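Local atomic coordinates of disulfide oxidoreductase (Xylella fastidiosa, PDB entry 2REM), a protein that probably acts as a periplasmic thiol-disulfide oxidoreductase of the DsbA type, forming disulfide bonds in other proteins through a thioredoxin-fold domain. Residues 48-51 with 52-56; 172-175 with 176-179. All blocks are in the same frame, centred on the assembly; numbering follows the deposited sequence.

Overall arrangement
Contact 1 (48-51 with 52-56) comes first and covers the last turn of helix 38-52 and the loop leading to strand 58-64. Contact 2 (172-175 with 176-179) follows in series, in the opening turns of helix 172-190. Both lie in the thioredoxin fold, their centres about 13 Å apart, and the two helices meet directly: Trp50 CZ2 is 3.5 Å from Thr179 CG2, and Trp50 CB packs against Leu176 CD1. The helix with the CxxC pair Cys37 and Cys40 at its start, probably the redox-active site and here without a disulfide, is thus packed at its far end against the chain's last helix, Trp50 of contact 1 reaching across to contact 2.

Contact 1 (48-51 with 52-56); sequences QAWG and ARQAK
Gln48 and Ala52 are joined by an ordinary helical bond, with Ala52 N 3.0 Å from Gln48 O. One residue on, the pattern weakens. Arg53 N divides itself between Ala49 O and Trp50 O, and both bonds are weak and bent, as happens near a helix end. Ala49 also meets the end of the arginine, its CB lying 3.9 Å from Arg53 NH1; this short side chain lets the guanidinium lie close to the backbone, and the bend at chi3 brings one of its faces over Trp50 CA.

Trp50 carries most of the side-chain contact. With CG anti to the backbone N (chi1 176°), the indole is set beside the chain's next turn, where Gln54, bent at chi2, lays its chain over one face. This is a CH-pi interaction: Gln54 CG stands 3.7 Å from the centroid of the Trp50 six-membered ring, almost straight above it. Beyond CG the amide lies nearly flat on the indole, the two planes 12° apart, with Gln54 CD 3.5 Å from Trp50 CE2. From a different side Arg53 NH2 comes to the edge of the indole, 3.5 Å from Trp50 CD1, and its guanidinium stands at about a right angle to the ring. The buried indole NE1 hydrogen-bonds to Asp180 of helix 172-190.

Gly51, in helical conformation, adds no side chain where the chain turns out of the helix; its O receives Gln54 N at 3.3 Å, with the donor well above the carbonyl plane. Gln54 then turns extended, and the chain leaves for strand 58-64. This is the C-terminal end of the helix in the beta-alpha-beta unit of the thioredoxin fold, between parallel strands 27-33 and 58-64.

Contact 2 (172-175 with 176-179); sequences FEDT and LRIT
Thr179 returns to Thr175 twice, through its backbone and through its side chain. Thr175 O accepts Thr179 N at 3.0 Å and the hydroxyl Thr179 OG1 at 2.7 Å, the two donors coming from opposite faces of the carbonyl plane. The rotamer of Thr179 (chi1 -57°) puts OG1 anti to its own carbonyl carbon, back along the helix toward Thr175. A buried threonine hydroxyl is thereby satisfied within its own helix. The other backbone bonds, Leu176 N to Phe172 O, Arg177 N to Glu173 O and Ile178 N to Asp174 O, complete a regular alpha-helical series.

Charged groups meet on the outer side. Asp174 OD2 forms a long salt bridge of 3.5 Å with Arg177 NH1, and the carboxylate and guanidinium planes are inclined by 41°. Asp174 OD1 is held by a hydrogen bond to His170 N, so the carboxylate has a partner at each oxygen. Bent at chi3, Arg177 brings one face of its guanidinium over the helix backbone, with Glu173 C above its centre. Its NH2 rests 3.4 Å from Glu173 CB, but Glu173 OE1 is 5.8 Å from Arg177 NH2, so any attraction would act only at long range; the Glu173 side chain touches Lys46 of helix 38-52.

Van der Waals packing brings Ile178 CD1 to 3.5 Å from Asp174 OD1 and Ile178 CG1 to 3.1 Å from Asp174 O, a tight approach. A branched aliphatic chain suits this place because Ile178 is buried and also touches Val167 and Pro5.

Within the fold, Thr175, Ile178 and Thr179 touch Val167 of strand 165-167, and Thr175 and Thr179 also reach Ile159 of strand 158-161. Phe172 stacks on Phe43 and Leu176 touches Trp50, so helix 172-190 packs against both this sheet and helix 38-52.

Contact 1 (48-51 with 52-56)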
# COMPACT_ATOMS: atom_id res chain seq x y z
N GLN A 48 -7.80 5.82 4.53
CA GLN A 48 -7.54 7.14 3.98
C GLN A 48 -7.94 8.21 4.97
O GLN A 48 -7.23 9.20 5.14
CB GLN A 48 -8.18 7.34 2.60
CG GLN A 48 -7.62 6.39 1.50
CD GLN A 48 -6.14 6.59 1.09
OE1 GLN A 48 -5.50 5.65 0.63
NE2 GLN A 48 -5.63 7.81 1.23
N ALA A 49 -9.07 8.00 5.65
CA ALA A 49 -9.51 8.95 6.65
C ALA A 49 -8.48 9.07 7.77
O ALA A 49 -8.14 10.18 8.21
CB ALA A 49 -10.87 8.54 7.22
N TRP A 50 -8.00 7.92 8.22
CA TRP A 50 -6.95 7.84 9.22
C TRP A 50 -5.70 8.60 8.74
O TRP A 50 -5.15 9.41 9.46
CB TRP A 50 -6.62 6.37 9.52
CG TRP A 50 -5.48 6.20 10.47
CD1 TRP A 50 -5.55 6.05 11.83
CD2 TRP A 50 -4.10 6.17 10.13
NE1 TRP A 50 -4.28 5.91 12.35
CE2 TRP A 50 -3.38 5.98 11.33
CE3 TRP A 50 -3.39 6.27 8.92
CZ2 TRP A 50 -1.98 5.92 11.35
CZ3 TRP A 50 -2.02 6.20 8.95
CH2 TRP A 50 -1.33 6.04 10.16
N GLY A 51 -5.31 8.36 7.49
CA GLY A 51 -4.16 9.05 6.90
C GLY A 51 -4.29 10.56 6.98
O GLY A 51 -3.33 11.27 7.33
N ALA A 52 -5.48 11.06 6.70
CA ALA A 52 -5.75 12.50 6.68
C ALA A 52 -5.76 13.10 8.08
O ALA A 52 -5.57 14.29 8.25
CB ALA A 52 -7.07 12.78 5.99
N ARG A 53 -6.02 12.27 9.08
CA ARG A 53 -6.04 12.68 10.48
C ARG A 53 -4.64 12.79 11.12
O ARG A 53 -4.52 13.25 12.25
CB ARG A 53 -6.85 11.67 11.29
CG ARG A 53 -8.36 11.86 11.25
CD ARG A 53 -9.05 11.17 12.43
NE ARG A 53 -8.62 9.78 12.67
CZ ARG A 53 -9.08 8.71 12.02
NH1 ARG A 53 -9.96 8.83 11.03
NH2 ARG A 53 -8.64 7.50 12.36
N GLN A 54 -3.60 12.33 10.43
CA GLN A 54 -2.27 12.18 11.07
C GLN A 54 -1.50 13.49 11.16
O GLN A 54 -1.67 14.36 10.31
CB GLN A 54 -1.42 11.13 10.35
CG GLN A 54 -2.00 9.72 10.42
CD GLN A 54 -2.45 9.36 11.83
OE1 GLN A 54 -3.64 9.16 12.08
NE2 GLN A 54 -1.50 9.32 12.76
N ALA A 55 -0.66 13.61 12.18
CA ALA A 55 0.25 14.75 12.30
C ALA A 55 1.25 14.78 11.13
O ALA A 55 1.37 13.81 10.38
CB ALA A 55 0.97 14.75 13.65
N LYS A 56 1.95 15.91 10.97
CA LYS A 56 2.81 16.11 9.79
C LYS A 56 4.04 15.22 9.78
O LYS A 56 4.63 14.97 8.73
CB LYS A 56 3.26 17.57 9.68
CG LYS A 56 2.16 18.56 9.29
CD LYS A 56 2.53 19.98 9.77
CE LYS A 56 3.17 20.84 8.67
NZ LYS A 56 3.93 20.04 7.65

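Contact 2 (172-175 with 176-179)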
# COMPACT_ATOMS: atom_id res chain seq x y z
N PHE A 172 -10.23 -3.85 11.11
CA PHE A 172 -9.71 -2.56 10.61
C PHE A 172 -9.47 -1.56 11.73
O PHE A 172 -8.42 -0.93 11.77
CB PHE A 172 -10.64 -1.97 9.58
CG PHE A 172 -10.76 -2.79 8.33
CD1 PHE A 172 -11.91 -2.73 7.55
CD2 PHE A 172 -9.73 -3.66 7.96
CE1 PHE A 172 -12.03 -3.49 6.40
CE2 PHE A 172 -9.84 -4.44 6.80
CZ PHE A 172 -10.99 -4.36 6.03
N GLU A 173 -10.45 -1.42 12.63
CA GLU A 173 -10.33 -0.50 13.76
C GLU A 173 -9.17 -0.85 14.69
O GLU A 173 -8.43 0.03 15.12
CB GLU A 173 -11.62 -0.40 14.57
CG GLU A 173 -12.28 0.95 14.43
CD GLU A 173 -12.80 1.20 13.04
OE1 GLU A 173 -13.49 0.29 12.50
OE2 GLU A 173 -12.52 2.29 12.47
N ASP A 174 -9.05 -2.13 15.02
CA ASP A 174 -7.96 -2.62 15.85
C ASP A 174 -6.63 -2.33 15.15
O ASP A 174 -5.65 -1.91 15.75
CB ASP A 174 -8.15 -4.12 16.09
CG ASP A 174 -7.13 -4.71 17.04
OD1 ASP A 174 -6.63 -5.83 16.74
OD2 ASP A 174 -6.83 -4.08 18.10
N THR A 175 -6.60 -2.60 13.86
CA THR A 175 -5.40 -2.35 13.08
C THR A 175 -4.95 -0.90 13.21
O THR A 175 -3.75 -0.63 13.42
CB THR A 175 -5.61 -2.74 11.61
OG1 THR A 175 -5.68 -4.16 11.57
CG2 THR A 175 -4.43 -2.31 10.76
N LEU A 176 -5.90 0.03 13.12
CA LEU A 176 -5.61 1.46 13.19
C LEU A 176 -5.25 1.89 14.61
O LEU A 176 -4.36 2.73 14.78
CB LEU A 176 -6.77 2.28 12.62
CG LEU A 176 -6.88 2.19 11.08
CD1 LEU A 176 -7.96 3.13 10.54
CD2 LEU A 176 -5.55 2.42 10.36
N ARG A 177 -5.89 1.28 15.60
CA ARG A 177 -5.59 1.55 17.00
C ARG A 177 -4.17 1.10 17.33
O ARG A 177 -3.44 1.78 18.03
CB ARG A 177 -6.56 0.84 17.93
CG ARG A 177 -7.97 1.46 17.99
CD ARG A 177 -8.81 0.73 19.05
NE ARG A 177 -10.09 0.27 18.49
CZ ARG A 177 -10.41 -1.01 18.30
NH1 ARG A 177 -9.56 -1.97 18.64
NH2 ARG A 177 -11.59 -1.33 17.79
N ILE A 178 -3.77 -0.06 16.80
CA ILE A 178 -2.43 -0.58 17.08
C ILE A 178 -1.43 0.31 16.37
O ILE A 178 -0.35 0.60 16.90
CB ILE A 178 -2.28 -2.06 16.60
CG1 ILE A 178 -3.20 -2.99 17.39
CG2 ILE A 178 -0.80 -2.53 16.63
CD1 ILE A 178 -3.49 -4.28 16.61
N THR A 179 -1.78 0.74 15.16
CA THR A 179 -0.93 1.64 14.39
C THR A 179 -0.73 2.94 15.17
O THR A 179 0.40 3.42 15.29
CB THR A 179 -1.53 1.95 13.01
OG1 THR A 179 -1.73 0.72 12.32
CG2 THR A 179 -0.60 2.84 12.20